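PDB 3QI7: putative transcriptional regulator from Clostridium difficile, which is of unknown function but, as a putative lipoprotein with a periplasmic-binding-protein-like fold, may bind a small ligand or act in regulation. Local coordinates for residues 11-16 / 321-326; 30-35 / 313-318; 243-248 / 265-270. One frame throughout, in Å; residues are numbered along the deposited sequence.

Contact 1: residues 11-16 / 321-326; sequences DDFKVA and MVKQDL
F13 lays one face of its ring over the side chain of V322, which stands in the last turn of helix 306-324. From CB, which points toward the helix, a chi1 of 64° sets the ring against V322, and the ring carbon CG is the first atom to make contact, 3.7 Å from V322 CG1. This methyl sits almost exactly above the middle of the ring, 3.5 Å from the F13 centroid and only 4° off the ring normal, a well-centred CH-pi contact in which all six ring carbons lie at similar distances from it. Further out V322 CB joins in, 3.7 Å from F13 CE2, while F13 CZ lies about equally far from V322 CB and CG1. On the other side of the ring's tip, F13 CE1 meets K323 CG at 4.0 Å, so the base of the lysine borders the edge while the valine fills the face.

The contact is a helix packed on the parallel part of a mixed sheet, the layering of the Rossmann-like lobes of periplasmic binding proteins. F13 opens strand 13-19, which runs between strands 57-63 and 88-94, and its backbone pairs with K56 and T58. The extended chain of K323 carries its ammonium group to a hydrogen bond with Q57, near the start of strand 57-63. Just beyond V322 the helix closes in a Schellman motif: D325 takes a positive phi of 55°, and L326 N returns to M321 O at 2.9 Å.

Contact 2: residues 30-35 / 313-318; sequences NMVEEM and LAIYLA
M35, a selenomethionine, places its terminal methyl over the ring of Y316 and against the branched base of I315. M35 CE lies 3.8 Å from the centroid of the Y316 ring and 9° off its normal, a CH-pi contact close to the centre of the face. The selenium follows less squarely: M35 SE is 4.4 Å from the same centroid and 31° off the normal, displaced toward the hydroxyl end of the ring, where Y316 OH is 3.8 Å from M35 SE. Methyl and selenium together make a Met-aromatic contact that covers one face of the tyrosine.

Bends at chi2 and chi3 of M35 turn its end across the ring and into I315. The two side chains reach toward each other tip to tip, and the methyl is packed tightly here: M35 CE comes to 3.3 Å from I315 CG2 and nearly as close to I315 CB, nearer than usual van der Waals separation. I315 CD1 extends toward helix 26-42, stays near M35 CG and touches V32 CG2 at 4.4 Å, a looser approach.

The polar end of Y316 leaves this apolar patch to hydrogen-bond with E38, one turn further along helix 26-42, and this bond holds the ring's outer end near the helix that supplies M35. Beneath the interface, V32, M35 and I315 all touch I59 of strand 57-63, and V32 and I315 also rest on V17 of strand 13-19. The local axes pass 11.3 Å apart and run in broadly the same direction, 35° from parallel. Two neighbouring helices side by side on one face of the parallel strands of the sheet, sealed by apolar side chains, are typical of the alpha/beta lobes of periplasmic-binding-protein-like folds.

Contact 3: residues 243-248 / 265-270; sequences KALELK and SVMGLK
A chi1 of -66° and a chi2 of -172° turn the forked end of L245 toward the short helix 263-267, and a twice-bent chain brings the selenium of selenomethionine M267 back to meet it. The two methyls of L245 divide the work. L245 CD1 faces the V266 side, 3.9 Å from V266 O and 4.2 Å from V266 CG1, so it rests against both the peptide and one branch of the valine. L245 CD2 turns instead to M267, where it lies 4.2 Å from M267 SE. Both side chains of the short helix cross the leucine obliquely, and none of these approaches is tight: this is light apolar packing between two helix ends.

Behind the leucine, its own carbonyl is held by the first residue beyond the helix. K248 has a positive phi, and its chain curls back so that K248 NZ donates to L245 O at 3.0 Å, nearly in line with the carbonyl bond at 163°. The same ammonium group also bonds F293 O, which ties the helix end to the chain just after helix 279-292. Earlier in the helix, K243 NZ forms a salt bridge with E246 OE1 at 3.2 Å and a second one with E217 of helix 203-223.

Helix 203-223 meets helix 234-247 through K243 and L247, while V266 of helix 263-267 also touches E238, L241 and T242, earlier in helix 234-247. M267 and L269 in turn lean on helix 279-292, and the loop residue M295 packs against L245.

How the contacts relate
Contacts 1 and 2 belong to one lobe and share helix 306-324, contact 2 using its middle and contact 1 its C-terminal end. Their centres are 14 Å apart, and they touch where V15 CG1 packs on A318 CB at 4.0 Å. Strand 13-19 and helix 26-42 are consecutive near the N-terminus, and helix 306-324, late in the chain, packs on both. Contact 3 joins segments close in sequence, between the two halves of contact 2 along the chain, and lies in the part with the three-stranded sheet, its centre about 45 Å from that of contact 1 and 31 Å from that of contact 2. The chain therefore leaves the first lobe, builds the second and comes back, as in bilobal periplasmic-binding-protein-like folds.

Contact 1: residues 11-16 / 321-326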
loop_
_atom_site.group_PDB
_atom_site.type_symbol
_atom_site.label_atom_id
_atom_site.label_comp_id
_atom_site.label_asym_id
_atom_site.label_seq_id
_atom_site.Cartn_x
_atom_site.Cartn_y
_atom_site.Cartn_z
ATOM N N ASP A 11 -10.174 12.067 28.178
ATOM C CA ASP A 11 -8.834 12.598 28.423
ATOM C C ASP A 11 -8.071 12.830 27.114
ATOM O O ASP A 11 -8.250 12.106 26.128
ATOM C CB ASP A 11 -7.992 11.632 29.273
ATOM C CG ASP A 11 -8.463 11.524 30.727
ATOM O OD1 ASP A 11 -9.125 12.451 31.244
ATOM O OD2 ASP A 11 -8.144 10.501 31.360
ATOM N N ASP A 12 -7.195 13.821 27.120
ATOM C CA ASP A 12 -6.268 13.995 26.013
ATOM C C ASP A 12 -5.460 12.703 25.857
ATOM O O ASP A 12 -5.159 12.027 26.848
ATOM C CB ASP A 12 -5.371 15.199 26.267
ATOM C CG ASP A 12 -6.149 16.518 26.301
ATOM O OD1 ASP A 12 -7.319 16.575 25.825
ATOM O OD2 ASP A 12 -5.572 17.504 26.805
ATOM N N PHE A 13 -5.153 12.320 24.624
ATOM C CA PHE A 13 -4.608 10.982 24.425
ATOM C C PHE A 13 -3.498 10.930 23.400
ATOM O O PHE A 13 -3.267 11.892 22.668
ATOM C CB PHE A 13 -5.742 9.993 24.101
ATOM C CG PHE A 13 -6.463 10.275 22.813
ATOM C CD1 PHE A 13 -7.493 11.214 22.759
ATOM C CD2 PHE A 13 -6.127 9.581 21.648
ATOM C CE1 PHE A 13 -8.183 11.460 21.582
ATOM C CE2 PHE A 13 -6.807 9.827 20.451
ATOM C CZ PHE A 13 -7.848 10.772 20.425
ATOM N N LYS A 14 -2.771 9.818 23.391
ATOM C CA LYS A 14 -1.759 9.564 22.348
ATOM C C LYS A 14 -2.167 8.363 21.475
ATOM O O LYS A 14 -2.739 7.369 21.968
ATOM C CB LYS A 14 -0.383 9.309 22.974
ATOM C CG LYS A 14 0.185 10.459 23.816
ATOM C CD LYS A 14 1.598 10.111 24.288
ATOM C CE LYS A 14 2.223 11.216 25.155
ATOM N NZ LYS A 14 3.138 10.606 26.157
ATOM N N VAL A 15 -1.924 8.496 20.181
ATOM C CA VAL A 15 -1.991 7.384 19.244
ATOM C C VAL A 15 -0.554 7.013 18.893
ATOM O O VAL A 15 0.153 7.776 18.243
ATOM C CB VAL A 15 -2.775 7.758 17.974
ATOM C CG1 VAL A 15 -2.819 6.567 17.000
ATOM C CG2 VAL A 15 -4.221 8.190 18.342
ATOM N N ALA A 16 -0.108 5.860 19.362
ATOM C CA ALA A 16 1.248 5.421 19.070
ATOM C C ALA A 16 1.246 4.757 17.699
ATOM O O ALA A 16 0.346 3.977 17.416
ATOM C CB ALA A 16 1.756 4.448 20.156
HETATM N N MSE A 321 -12.137 6.447 16.938
HETATM C CA MSE A 321 -12.573 5.398 17.859
HETATM C C MSE A 321 -12.381 5.835 19.307
HETATM O O MSE A 321 -13.247 5.575 20.152
HETATM C CB MSE A 321 -11.808 4.079 17.587
HETATM C CG MSE A 321 -12.263 3.358 16.329
HETATM SE SE MSE A 321 -11.082 1.830 15.893
HETATM C CE MSE A 321 -12.039 0.560 17.077
ATOM N N VAL A 322 -11.242 6.458 19.603
ATOM C CA VAL A 322 -10.975 6.934 20.962
ATOM C C VAL A 322 -11.925 8.101 21.300
ATOM O O VAL A 322 -12.569 8.073 22.328
ATOM C CB VAL A 322 -9.485 7.327 21.191
ATOM C CG1 VAL A 322 -9.303 7.877 22.608
ATOM C CG2 VAL A 322 -8.555 6.106 20.972
ATOM N N LYS A 323 -12.071 9.073 20.408
ATOM C CA LYS A 323 -12.983 10.196 20.676
ATOM C C LYS A 323 -14.430 9.761 20.868
ATOM O O LYS A 323 -15.132 10.319 21.716
ATOM C CB LYS A 323 -12.891 11.285 19.595
ATOM C CG LYS A 323 -11.712 12.200 19.787
ATOM C CD LYS A 323 -11.539 13.151 18.597
ATOM C CE LYS A 323 -10.557 14.254 18.927
ATOM N NZ LYS A 323 -10.281 15.087 17.734
ATOM N N GLN A 324 -14.872 8.757 20.119
ATOM C CA GLN A 324 -16.275 8.344 20.142
ATOM C C GLN A 324 -16.522 7.067 20.980
ATOM O O GLN A 324 -17.648 6.581 21.039
ATOM C CB GLN A 324 -16.785 8.134 18.709
ATOM C CG GLN A 324 -16.672 9.346 17.783
ATOM C CD GLN A 324 -17.579 10.498 18.187
ATOM O OE1 GLN A 324 -18.529 10.322 18.939
ATOM N NE2 GLN A 324 -17.287 11.683 17.681
ATOM N N ASP A 325 -15.480 6.530 21.620
ATOM C CA ASP A 325 -15.614 5.285 22.381
ATOM C C ASP A 325 -16.197 4.137 21.527
ATOM O O ASP A 325 -17.191 3.509 21.899
ATOM C CB ASP A 325 -16.491 5.542 23.634
ATOM C CG ASP A 325 -16.528 4.360 24.586
ATOM O OD1 ASP A 325 -15.563 3.552 24.631
ATOM O OD2 ASP A 325 -17.541 4.257 25.291
ATOM N N LEU A 326 -15.586 3.887 20.375
ATOM C CA LEU A 326 -15.996 2.798 19.481
ATOM C C LEU A 326 -15.061 1.616 19.632
ATOM O O LEU A 326 -13.899 1.781 19.994
ATOM C CB LEU A 326 -15.929 3.252 18.030
ATOM C CG LEU A 326 -16.633 4.557 17.691
ATOM C CD1 LEU A 326 -16.254 4.976 16.295
ATOM C CD2 LEU A 326 -18.157 4.429 17.890
#

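Contact 2: residues 30-35 / 313-318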
loop_
_atom_site.group_PDB
_atom_site.type_symbol
_atom_site.label_atom_id
_atom_site.label_comp_id
_atom_site.label_asym_id
_atom_site.label_seq_id
_atom_site.Cartn_x
_atom_site.Cartn_y
_atom_site.Cartn_z
ATOM N N ASN A 30 7.602 8.992 6.816
ATOM C CA ASN A 30 7.252 10.374 6.555
ATOM C C ASN A 30 5.750 10.669 6.608
ATOM O O ASN A 30 5.387 11.778 7.003
ATOM C CB ASN A 30 7.878 10.864 5.252
ATOM C CG ASN A 30 9.383 11.115 5.370
ATOM O OD1 ASN A 30 9.937 11.178 6.463
ATOM N ND2 ASN A 30 10.047 11.301 4.226
HETATM N N MSE A 31 4.883 9.716 6.242
HETATM C CA MSE A 31 3.439 9.932 6.392
HETATM C C MSE A 31 3.067 10.100 7.872
HETATM O O MSE A 31 2.330 11.031 8.223
HETATM C CB MSE A 31 2.616 8.810 5.745
HETATM C CG MSE A 31 1.101 8.834 6.070
HETATM SE SE MSE A 31 0.222 10.534 5.651
HETATM C CE MSE A 31 0.840 10.689 3.797
ATOM N N VAL A 32 3.571 9.212 8.731
ATOM C CA VAL A 32 3.360 9.334 10.178
ATOM C C VAL A 32 3.850 10.691 10.705
ATOM O O VAL A 32 3.166 11.366 11.495
ATOM C CB VAL A 32 4.049 8.160 10.930
ATOM C CG1 VAL A 32 3.974 8.345 12.406
ATOM C CG2 VAL A 32 3.386 6.805 10.545
ATOM N N GLU A 33 5.013 11.133 10.235
ATOM C CA GLU A 33 5.549 12.420 10.671
ATOM C C GLU A 33 4.650 13.561 10.246
ATOM O O GLU A 33 4.460 14.524 11.015
ATOM C CB GLU A 33 6.987 12.652 10.150
ATOM C CG GLU A 33 8.029 11.843 10.917
ATOM C CD GLU A 33 8.022 12.140 12.425
ATOM O OE1 GLU A 33 8.187 13.329 12.799
ATOM O OE2 GLU A 33 7.821 11.190 13.231
ATOM N N GLU A 34 4.114 13.459 9.021
ATOM C CA GLU A 34 3.195 14.426 8.486
ATOM C C GLU A 34 1.927 14.485 9.317
ATOM O O GLU A 34 1.446 15.564 9.667
ATOM C CB GLU A 34 2.863 14.106 7.027
ATOM C CG GLU A 34 1.985 15.122 6.369
ATOM C CD GLU A 34 1.984 14.983 4.854
ATOM O OE1 GLU A 34 2.977 15.412 4.222
ATOM O OE2 GLU A 34 0.985 14.458 4.305
HETATM N N MSE A 35 1.397 13.329 9.678
HETATM C CA MSE A 35 0.178 13.301 10.478
HETATM C C MSE A 35 0.412 13.856 11.885
HETATM O O MSE A 35 -0.450 14.521 12.446
HETATM C CB MSE A 35 -0.362 11.886 10.560
HETATM C CG MSE A 35 -0.707 11.246 9.200
HETATM SE SE MSE A 35 -2.552 11.610 8.724
HETATM C CE MSE A 35 -3.459 10.528 10.034
ATOM N N LEU A 313 -5.085 6.011 7.165
ATOM C CA LEU A 313 -6.452 5.582 7.484
ATOM C C LEU A 313 -6.516 5.039 8.907
ATOM O O LEU A 313 -7.455 5.339 9.659
ATOM C CB LEU A 313 -6.950 4.505 6.499
ATOM C CG LEU A 313 -8.250 3.769 6.871
ATOM C CD1 LEU A 313 -9.409 4.778 6.932
ATOM C CD2 LEU A 313 -8.606 2.608 5.921
ATOM N N ALA A 314 -5.549 4.191 9.259
ATOM C CA ALA A 314 -5.509 3.591 10.623
ATOM C C ALA A 314 -5.398 4.661 11.709
ATOM O O ALA A 314 -6.076 4.574 12.750
ATOM C CB ALA A 314 -4.357 2.550 10.751
ATOM N N ILE A 315 -4.573 5.675 11.478
ATOM C CA ILE A 315 -4.463 6.776 12.466
ATOM C C ILE A 315 -5.816 7.521 12.645
ATOM O O ILE A 315 -6.245 7.776 13.771
ATOM C CB ILE A 315 -3.327 7.751 12.086
ATOM C CG1 ILE A 315 -1.971 7.032 12.195
ATOM C CG2 ILE A 315 -3.352 9.010 12.986
ATOM C CD1 ILE A 315 -0.895 7.668 11.367
ATOM N N TYR A 316 -6.464 7.870 11.538
ATOM C CA TYR A 316 -7.750 8.576 11.572
ATOM C C TYR A 316 -8.814 7.739 12.259
ATOM O O TYR A 316 -9.635 8.269 13.014
ATOM C CB TYR A 316 -8.239 8.936 10.156
ATOM C CG TYR A 316 -7.563 10.131 9.496
ATOM C CD1 TYR A 316 -7.333 11.315 10.180
ATOM C CD2 TYR A 316 -7.189 10.075 8.184
ATOM C CE1 TYR A 316 -6.716 12.422 9.548
ATOM C CE2 TYR A 316 -6.579 11.146 7.555
ATOM C CZ TYR A 316 -6.348 12.318 8.235
ATOM O OH TYR A 316 -5.735 13.352 7.565
ATOM N N LEU A 317 -8.800 6.425 12.017
ATOM C CA LEU A 317 -9.764 5.512 12.622
ATOM C C LEU A 317 -9.535 5.417 14.122
ATOM O O LEU A 317 -10.493 5.488 14.913
ATOM C CB LEU A 317 -9.623 4.113 11.994
ATOM C CG LEU A 317 -10.810 3.178 11.849
ATOM C CD1 LEU A 317 -12.106 3.885 11.403
ATOM C CD2 LEU A 317 -10.391 2.080 10.848
ATOM N N ALA A 318 -8.278 5.205 14.513
ATOM C CA ALA A 318 -7.934 5.135 15.935
ATOM C C ALA A 318 -8.419 6.396 16.659
ATOM O O ALA A 318 -9.083 6.322 17.683
ATOM C CB ALA A 318 -6.421 4.953 16.135
#

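Contact 3: residues 243-248 / 265-270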
loop_
_atom_site.group_PDB
_atom_site.type_symbol
_atom_site.label_atom_id
_atom_site.label_comp_id
_atom_site.label_asym_id
_atom_site.label_seq_id
_atom_site.Cartn_x
_atom_site.Cartn_y
_atom_site.Cartn_z
ATOM N N LYS A 243 9.878 2.193 -21.476
ATOM C CA LYS A 243 9.581 1.656 -22.815
ATOM C C LYS A 243 8.162 2.032 -23.312
ATOM O O LYS A 243 7.960 2.220 -24.530
ATOM C CB LYS A 243 9.822 0.138 -22.853
ATOM C CG LYS A 243 9.811 -0.502 -24.214
ATOM C CD LYS A 243 11.016 -0.093 -25.022
ATOM C CE LYS A 243 11.535 -1.200 -25.881
ATOM N NZ LYS A 243 12.597 -0.645 -26.770
ATOM N N ALA A 244 7.207 2.135 -22.390
ATOM C CA ALA A 244 5.828 2.555 -22.706
ATOM C C ALA A 244 5.782 3.926 -23.378
ATOM O O ALA A 244 4.936 4.165 -24.238
ATOM C CB ALA A 244 4.960 2.602 -21.439
ATOM N N LEU A 245 6.685 4.827 -22.976
ATOM C CA LEU A 245 6.756 6.162 -23.589
ATOM C C LEU A 245 7.115 6.079 -25.080
ATOM O O LEU A 245 6.658 6.891 -25.884
ATOM C CB LEU A 245 7.738 7.085 -22.828
ATOM C CG LEU A 245 7.320 7.442 -21.387
ATOM C CD1 LEU A 245 8.248 8.499 -20.785
ATOM C CD2 LEU A 245 5.846 7.915 -21.255
ATOM N N GLU A 246 7.913 5.079 -25.437
ATOM C CA GLU A 246 8.356 4.860 -26.814
ATOM C C GLU A 246 7.323 4.088 -27.643
ATOM O O GLU A 246 6.986 4.485 -28.755
ATOM C CB GLU A 246 9.697 4.103 -26.791
ATOM C CG GLU A 246 10.374 3.860 -28.153
ATOM C CD GLU A 246 11.311 2.644 -28.129
ATOM O OE1 GLU A 246 11.995 2.445 -27.102
ATOM O OE2 GLU A 246 11.335 1.880 -29.114
ATOM N N LEU A 247 6.800 2.994 -27.105
ATOM C CA LEU A 247 5.926 2.080 -27.885
ATOM C C LEU A 247 4.419 2.327 -27.674
ATOM O O LEU A 247 3.579 1.814 -28.437
ATOM C CB LEU A 247 6.269 0.614 -27.560
ATOM C CG LEU A 247 7.627 0.053 -28.011
ATOM C CD1 LEU A 247 7.749 -1.441 -27.636
ATOM C CD2 LEU A 247 7.851 0.230 -29.511
ATOM N N LYS A 248 4.090 3.060 -26.614
ATOM C CA LYS A 248 2.780 3.654 -26.381
ATOM C C LYS A 248 1.739 2.612 -26.062
ATOM O O LYS A 248 0.590 2.694 -26.481
ATOM C CB LYS A 248 2.348 4.551 -27.532
ATOM C CG LYS A 248 3.376 5.619 -27.896
ATOM C CD LYS A 248 2.782 7.000 -27.760
ATOM C CE LYS A 248 3.621 8.049 -28.481
ATOM N NZ LYS A 248 4.752 8.481 -27.627
ATOM N N SER A 265 11.165 9.858 -11.831
ATOM C CA SER A 265 12.340 9.677 -12.685
ATOM C C SER A 265 11.941 9.371 -14.147
ATOM O O SER A 265 12.553 9.864 -15.087
ATOM C CB SER A 265 13.218 8.561 -12.112
ATOM O OG SER A 265 13.795 7.803 -13.145
ATOM N N VAL A 266 10.906 8.560 -14.344
ATOM C CA VAL A 266 10.509 8.163 -15.715
ATOM C C VAL A 266 9.954 9.357 -16.504
ATOM O O VAL A 266 10.322 9.563 -17.667
ATOM C CB VAL A 266 9.520 6.970 -15.664
ATOM C CG1 VAL A 266 8.833 6.722 -17.026
ATOM C CG2 VAL A 266 10.296 5.727 -15.209
HETATM N N MSE A 267 9.144 10.171 -15.846
HETATM C CA MSE A 267 8.493 11.311 -16.498
HETATM C C MSE A 267 9.355 12.570 -16.518
HETATM O O MSE A 267 8.980 13.551 -17.142
HETATM C CB MSE A 267 7.158 11.630 -15.851
HETATM C CG MSE A 267 6.211 10.448 -15.739
HETATM SE SE MSE A 267 5.773 9.525 -17.409
HETATM C CE MSE A 267 4.210 10.619 -17.887
ATOM N N GLY A 268 10.497 12.546 -15.838
ATOM C CA GLY A 268 11.381 13.716 -15.769
ATOM C C GLY A 268 10.873 14.772 -14.800
ATOM O O GLY A 268 10.913 15.948 -15.096
ATOM N N LEU A 269 10.359 14.351 -13.657
ATOM C CA LEU A 269 9.851 15.261 -12.629
ATOM C C LEU A 269 10.860 15.315 -11.492
ATOM O O LEU A 269 11.549 14.315 -11.226
ATOM C CB LEU A 269 8.526 14.740 -12.046
ATOM C CG LEU A 269 7.341 14.680 -13.005
ATOM C CD1 LEU A 269 6.179 13.998 -12.332
ATOM C CD2 LEU A 269 6.994 16.107 -13.451
ATOM N N LYS A 270 10.916 16.460 -10.810
ATOM C CA LYS A 270 11.755 16.637 -9.593
ATOM C C LYS A 270 10.843 17.009 -8.434
ATOM O O LYS A 270 10.308 18.109 -8.423
ATOM C CB LYS A 270 12.800 17.743 -9.818
#